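PDB 6FCG: glycoside hydrolase, GH17 family from Formosa sp. Hel1_33_131, which probably hydrolyses internal beta-1,3-glucosidic bonds of laminarin, the storage glucan of microalgae, as an endo-acting laminarinase. Local coordinates for residues L50-R62 and S346-A360. Sequence-based numbering, arbitrary orientation.
Sequences LAISYGGYRKKSR and SCFYFEAFDEPWKDA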
loop_
_atom_site.group_PDB
_atom_site.type_symbol
_atom_site.label_atom_id
_atom_site.label_comp_id
_atom_site.label_asym_id
_atom_site.label_seq_id
_atom_site.Cartn_x
_atom_site.Cartn_y
_atom_site.Cartn_z
ATOM N N LEU A 50 -37.430 11.815 -27.713
ATOM C CA LEU A 50 -36.276 11.398 -26.887
ATOM C C LEU A 50 -35.868 12.512 -25.942
ATOM O O LEU A 50 -35.846 13.686 -26.334
ATOM C CB LEU A 50 -35.057 11.025 -27.731
ATOM C CG LEU A 50 -35.143 9.723 -28.542
ATOM C CD1 LEU A 50 -33.870 9.527 -29.360
ATOM C CD2 LEU A 50 -35.423 8.492 -27.690
ATOM N N ALA A 51 -35.586 12.126 -24.696
ATOM C CA ALA A 51 -35.240 13.054 -23.627
ATOM C C ALA A 51 -33.748 13.038 -23.339
ATOM O O ALA A 51 -33.067 12.055 -23.659
ATOM C CB ALA A 51 -36.008 12.693 -22.368
ATOM N N ILE A 52 -33.277 14.119 -22.715
ATOM C CA ILE A 52 -31.896 14.265 -22.285
ATOM C C ILE A 52 -31.818 15.224 -21.099
ATOM O O ILE A 52 -32.592 16.172 -21.025
ATOM C CB ILE A 52 -31.012 14.769 -23.458
ATOM C CG1 ILE A 52 -29.530 14.512 -23.223
ATOM C CG2 ILE A 52 -31.192 16.252 -23.739
ATOM C CD1 ILE A 52 -28.838 13.881 -24.414
ATOM N N SER A 53 -30.848 15.021 -20.212
ATOM C CA SER A 53 -30.466 16.054 -19.243
ATOM C C SER A 53 -29.512 17.065 -19.915
ATOM O O SER A 53 -28.578 16.654 -20.654
ATOM C CB SER A 53 -29.832 15.429 -18.003
ATOM O OG SER A 53 -30.805 14.729 -17.252
ATOM N N TYR A 54 -29.724 18.364 -19.681
ATOM C CA TYR A 54 -28.952 19.402 -20.389
ATOM C C TYR A 54 -28.441 20.551 -19.527
ATOM O O TYR A 54 -29.149 21.117 -18.691
ATOM C CB TYR A 54 -29.747 19.974 -21.572
ATOM C CG TYR A 54 -29.061 21.151 -22.243
ATOM C CD1 TYR A 54 -28.047 20.955 -23.148
ATOM C CD2 TYR A 54 -29.382 22.464 -21.908
ATOM C CE1 TYR A 54 -27.384 22.027 -23.740
ATOM C CE2 TYR A 54 -28.732 23.540 -22.487
ATOM C CZ TYR A 54 -27.730 23.313 -23.395
ATOM O OH TYR A 54 -27.115 24.393 -23.975
ATOM N N GLY A 55 -27.176 20.876 -19.767
ATOM C CA GLY A 55 -26.575 22.109 -19.337
ATOM C C GLY A 55 -25.668 22.580 -20.452
ATOM O O GLY A 55 -25.011 21.771 -21.131
ATOM N N GLY A 56 -25.546 23.897 -20.586
ATOM C CA GLY A 56 -24.863 24.555 -21.700
ATOM C C GLY A 56 -23.633 25.347 -21.292
ATOM O O GLY A 56 -23.040 26.037 -22.107
ATOM N N TYR A 57 -23.268 25.247 -20.028
ATOM C CA TYR A 57 -22.089 25.898 -19.488
ATOM C C TYR A 57 -20.865 25.313 -20.150
ATOM O O TYR A 57 -20.785 24.094 -20.347
ATOM C CB TYR A 57 -21.993 25.661 -17.987
ATOM C CG TYR A 57 -23.075 26.312 -17.155
ATOM C CD1 TYR A 57 -22.999 27.655 -16.793
ATOM C CD2 TYR A 57 -24.173 25.585 -16.710
ATOM C CE1 TYR A 57 -23.985 28.245 -15.999
ATOM C CE2 TYR A 57 -25.160 26.170 -15.936
ATOM C CZ TYR A 57 -25.065 27.494 -15.589
ATOM O OH TYR A 57 -26.008 28.055 -14.785
ATOM N N ARG A 58 -19.944 26.199 -20.521
ATOM C CA ARG A 58 -18.713 25.845 -21.281
ATOM C C ARG A 58 -17.413 26.060 -20.525
ATOM O O ARG A 58 -16.376 25.664 -21.005
ATOM C CB ARG A 58 -18.667 26.618 -22.609
ATOM C CG ARG A 58 -19.646 26.100 -23.650
ATOM C CD ARG A 58 -20.092 27.192 -24.586
ATOM N NE ARG A 58 -21.236 26.763 -25.405
ATOM C CZ ARG A 58 -21.374 26.886 -26.721
ATOM N NH1 ARG A 58 -22.516 26.453 -27.232
ATOM N NH2 ARG A 58 -20.450 27.417 -27.512
ATOM N N LYS A 59 -17.485 26.642 -19.326
ATOM C CA LYS A 59 -16.302 26.980 -18.536
ATOM C C LYS A 59 -16.390 26.337 -17.161
ATOM O O LYS A 59 -17.402 25.737 -16.805
ATOM C CB LYS A 59 -16.187 28.492 -18.372
ATOM C CG LYS A 59 -16.264 29.312 -19.656
ATOM C CD LYS A 59 -14.905 29.599 -20.259
ATOM C CE LYS A 59 -15.066 30.505 -21.462
ATOM N NZ LYS A 59 -13.789 30.596 -22.220
ATOM N N LYS A 60 -15.320 26.497 -16.385
ATOM C CA LYS A 60 -15.171 25.837 -15.091
ATOM C C LYS A 60 -15.957 26.487 -13.938
ATOM O O LYS A 60 -15.827 26.067 -12.789
ATOM C CB LYS A 60 -13.691 25.758 -14.725
ATOM C CG LYS A 60 -12.818 24.987 -15.707
ATOM C CD LYS A 60 -11.350 25.091 -15.273
ATOM C CE LYS A 60 -10.369 24.586 -16.321
ATOM N NZ LYS A 60 -10.143 23.124 -16.160
ATOM N N SER A 61 -16.743 27.512 -14.237
ATOM C CA SER A 61 -17.631 28.122 -13.265
ATOM C C SER A 61 -18.941 28.528 -13.947
ATOM O O SER A 61 -18.963 28.942 -15.120
ATOM C CB SER A 61 -16.990 29.364 -12.634
ATOM O OG SER A 61 -17.885 29.981 -11.713
ATOM N N ARG A 62 -20.025 28.359 -13.206
ATOM C CA ARG A 62 -21.332 28.763 -13.668
ATOM C C ARG A 62 -21.525 30.284 -13.630
ATOM O O ARG A 62 -22.506 30.791 -14.153
ATOM C CB ARG A 62 -22.417 28.038 -12.865
ATOM C CG ARG A 62 -22.449 26.525 -13.086
ATOM C CD ARG A 62 -23.609 25.900 -12.314
ATOM N NE ARG A 62 -23.490 26.195 -10.874
ATOM C CZ ARG A 62 -24.474 26.154 -9.985
ATOM N NH1 ARG A 62 -25.720 25.813 -10.318
ATOM N NH2 ARG A 62 -24.203 26.439 -8.731
ATOM N N SER A 346 -39.642 7.711 -20.813
ATOM C CA SER A 346 -38.632 8.697 -21.090
ATOM C C SER A 346 -37.362 8.427 -20.266
ATOM O O SER A 346 -37.399 7.901 -19.146
ATOM C CB SER A 346 -39.183 10.109 -20.831
ATOM O OG SER A 346 -40.097 10.498 -21.854
ATOM N N CYS A 347 -36.231 8.757 -20.854
ATOM C CA CYS A 347 -34.990 8.754 -20.146
ATOM C C CYS A 347 -34.261 10.066 -20.419
ATOM O O CYS A 347 -33.754 10.271 -21.521
ATOM C CB CYS A 347 -34.106 7.580 -20.573
ATOM S SG CYS A 347 -32.538 7.609 -19.664
ATOM N N PHE A 348 -34.163 10.911 -19.391
ATOM C CA PHE A 348 -33.436 12.167 -19.488
ATOM C C PHE A 348 -31.977 11.833 -19.245
ATOM O O PHE A 348 -31.448 12.069 -18.172
ATOM C CB PHE A 348 -33.978 13.171 -18.479
ATOM C CG PHE A 348 -35.376 13.670 -18.806
ATOM C CD1 PHE A 348 -36.501 12.915 -18.494
ATOM C CD2 PHE A 348 -35.559 14.891 -19.442
ATOM C CE1 PHE A 348 -37.760 13.375 -18.815
ATOM C CE2 PHE A 348 -36.812 15.354 -19.745
ATOM C CZ PHE A 348 -37.924 14.601 -19.429
ATOM N N TYR A 349 -31.312 11.303 -20.266
ATOM C CA TYR A 349 -30.026 10.680 -20.092
ATOM C C TYR A 349 -29.009 11.765 -19.698
ATOM O O TYR A 349 -29.047 12.904 -20.220
ATOM C CB TYR A 349 -29.615 9.920 -21.374
ATOM C CG TYR A 349 -28.242 9.269 -21.237
ATOM C CD1 TYR A 349 -28.121 8.021 -20.723
ATOM C CD2 TYR A 349 -27.092 9.935 -21.624
ATOM C CE1 TYR A 349 -26.898 7.433 -20.569
ATOM C CE2 TYR A 349 -25.860 9.364 -21.469
ATOM C CZ TYR A 349 -25.779 8.096 -20.951
ATOM O OH TYR A 349 -24.557 7.488 -20.801
ATOM N N PHE A 350 -28.097 11.415 -18.798
ATOM C CA PHE A 350 -27.080 12.349 -18.335
ATOM C C PHE A 350 -25.731 12.112 -19.035
ATOM O O PHE A 350 -25.079 11.065 -18.796
ATOM C CB PHE A 350 -26.911 12.260 -16.825
ATOM C CG PHE A 350 -26.322 13.490 -16.251
ATOM C CD1 PHE A 350 -27.134 14.556 -15.935
ATOM C CD2 PHE A 350 -24.954 13.636 -16.130
ATOM C CE1 PHE A 350 -26.610 15.751 -15.478
ATOM C CE2 PHE A 350 -24.414 14.837 -15.668
ATOM C CZ PHE A 350 -25.257 15.902 -15.344
ATOM N N GLU A 351 -25.273 13.015 -19.916
ATOM C CA GLU A 351 -25.883 14.319 -20.241
ATOM C C GLU A 351 -25.546 14.679 -21.705
ATOM O O GLU A 351 -24.805 13.948 -22.373
ATOM C CB GLU A 351 -25.503 15.430 -19.229
ATOM C CG GLU A 351 -24.128 16.045 -19.371
ATOM C CD GLU A 351 -23.788 17.194 -18.452
ATOM O OE1 GLU A 351 -24.393 18.285 -18.502
ATOM O OE2 GLU A 351 -22.819 16.972 -17.711
ATOM N N ALA A 352 -26.067 15.788 -22.203
ATOM C CA ALA A 352 -25.791 16.178 -23.588
ATOM C C ALA A 352 -24.319 16.499 -23.824
ATOM O O ALA A 352 -23.672 15.856 -24.664
ATOM C CB ALA A 352 -26.655 17.345 -24.015
ATOM N N PHE A 353 -23.802 17.460 -23.067
ATOM C CA PHE A 353 -22.417 17.958 -23.210
ATOM C C PHE A 353 -21.641 17.856 -21.895
ATOM O O PHE A 353 -22.160 18.103 -20.833
ATOM C CB PHE A 353 -22.416 19.431 -23.655
ATOM C CG PHE A 353 -23.096 19.686 -24.982
ATOM C CD1 PHE A 353 -22.381 19.633 -26.165
ATOM C CD2 PHE A 353 -24.456 19.954 -25.043
ATOM C CE1 PHE A 353 -22.994 19.833 -27.374
ATOM C CE2 PHE A 353 -25.085 20.164 -26.271
ATOM C CZ PHE A 353 -24.358 20.101 -27.432
ATOM N N ASP A 354 -20.368 17.511 -21.980
ATOM C CA ASP A 354 -19.455 17.613 -20.837
ATOM C C ASP A 354 -19.558 19.014 -20.256
ATOM O O ASP A 354 -19.596 20.009 -20.980
ATOM C CB ASP A 354 -17.987 17.384 -21.249
ATOM C CG ASP A 354 -17.675 15.945 -21.560
ATOM O OD1 ASP A 354 -18.486 15.057 -21.260
ATOM O OD2 ASP A 354 -16.605 15.703 -22.151
ATOM N N GLU A 355 -19.591 19.061 -18.936
ATOM C CA GLU A 355 -19.706 20.299 -18.195
ATOM C C GLU A 355 -18.562 20.360 -17.190
ATOM O O GLU A 355 -18.632 19.753 -16.127
ATOM C CB GLU A 355 -21.066 20.353 -17.505
ATOM C CG GLU A 355 -22.224 20.595 -18.489
ATOM C CD GLU A 355 -23.441 21.215 -17.832
ATOM O OE1 GLU A 355 -24.340 20.471 -17.331
ATOM O OE2 GLU A 355 -23.484 22.447 -17.741
ATOM N N PRO A 356 -17.502 21.100 -17.538
ATOM C CA PRO A 356 -16.310 21.101 -16.694
ATOM C C PRO A 356 -16.355 21.926 -15.392
ATOM O O PRO A 356 -15.368 21.953 -14.673
ATOM C CB PRO A 356 -15.222 21.615 -17.628
ATOM C CG PRO A 356 -15.923 22.455 -18.616
ATOM C CD PRO A 356 -17.402 22.123 -18.603
ATOM N N TRP A 357 -17.478 22.566 -15.069
ATOM C CA TRP A 357 -17.637 23.244 -13.756
ATOM C C TRP A 357 -17.987 22.280 -12.582
ATOM O O TRP A 357 -17.969 22.709 -11.441
ATOM C CB TRP A 357 -18.714 24.348 -13.835
ATOM C CG TRP A 357 -20.049 23.825 -14.261
ATOM C CD1 TRP A 357 -20.521 23.752 -15.520
ATOM C CD2 TRP A 357 -21.075 23.294 -13.416
ATOM N NE1 TRP A 357 -21.779 23.207 -15.528
ATOM C CE2 TRP A 357 -22.138 22.903 -14.248
ATOM C CE3 TRP A 357 -21.204 23.119 -12.040
ATOM C CZ2 TRP A 357 -23.300 22.322 -13.761
ATOM C CZ3 TRP A 357 -22.364 22.542 -11.552
ATOM C CH2 TRP A 357 -23.402 22.145 -12.417
ATOM N N LYS A 358 -18.349 21.031 -12.878
ATOM C CA LYS A 358 -18.947 20.161 -11.880
ATOM C C LYS A 358 -17.924 19.639 -10.902
ATOM O O LYS A 358 -18.233 19.444 -9.730
ATOM C CB LYS A 358 -19.718 19.008 -12.529
ATOM C CG LYS A 358 -21.043 19.464 -13.116
ATOM C CD LYS A 358 -21.492 18.608 -14.304
ATOM C CE LYS A 358 -22.646 17.644 -14.060
ATOM N NZ LYS A 358 -22.903 17.145 -12.705
ATOM N N ASP A 359 -16.730 19.372 -11.394
ATOM C CA ASP A 359 -15.558 19.108 -10.559
ATOM C C ASP A 359 -14.484 20.100 -11.054
ATOM O O ASP A 359 -13.536 19.742 -11.748
ATOM C CB ASP A 359 -15.120 17.623 -10.671
ATOM C CG ASP A 359 -14.114 17.192 -9.595
ATOM O OD1 ASP A 359 -13.572 18.055 -8.856
ATOM O OD2 ASP A 359 -13.856 15.963 -9.521
ATOM N N ALA A 360 -14.694 21.360 -10.684
ATOM C CA ALA A 360 -13.944 22.486 -11.237
ATOM C C ALA A 360 -12.432 22.357 -11.073
ATOM O O ALA A 360 -11.703 22.615 -12.005
ATOM C CB ALA A 360 -14.440 23.787 -10.618
HETATM O O HOH W 1 -36.650 9.332 -23.947
HETATM O O HOH W 2 -25.247 18.974 -21.323
#
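Trp357 sets its CG between the backbone N and the carbonyl carbon (chi1 58°), which lays the indole against Arg62 and Tyr57. Arg62 CG is anti to its carbonyl carbon (chi1 -66°), and CG and CD lie over one face of the indole, CD 3.5 Å from the centroid of the six-membered ring. Lys358 CG lies over the opposite face, toward its rim. Tyr57 CB touches Trp357 CD1 at 3.4 Å, and the two rings meet obliquely. Trp357 NE1 donates a nearly straight bond of 2.9 Å to Glu355 OE2, in the indole plane but from above the carboxylate. The same oxygen lies at the edge of the Tyr57 ring, and the carboxylate and ring planes are nearly coplanar, 13° apart. With an alanine in place of Trp357, Arg62 CG and CD would probably lose the indole face they rest on, and Glu355 OE2 its NE1 donor.

At the other end the backbones run side by side. Ser53 N donates to Tyr349 O at 2.8 Å, and Ala352 N donates to Ser53 O at 3.1 Å. Ser53 OG also bonds Phe348 O (2.9 Å). Ala51 CB lies over the centre of the Phe348 ring, a CH-pi contact. Water 1 joins Ala51 N to Cys347 N, and water 2 links Gly55 N, Phe353 N and Glu351 OE1. The peptide before Glu351 is cis.

The contact is consistent with closure of the TIM barrel expected for GH17, where the last part of the barrel wall meets the first. Strand 50-53 pairs with strand 83-87 on its other flank, and Phe348 forms a backbone hydrogen bond with Ile303 of strand 301-305. Helix 68-80 packs on Tyr54 and Ala352, and helix 326-342 on Cys347 and Tyr349.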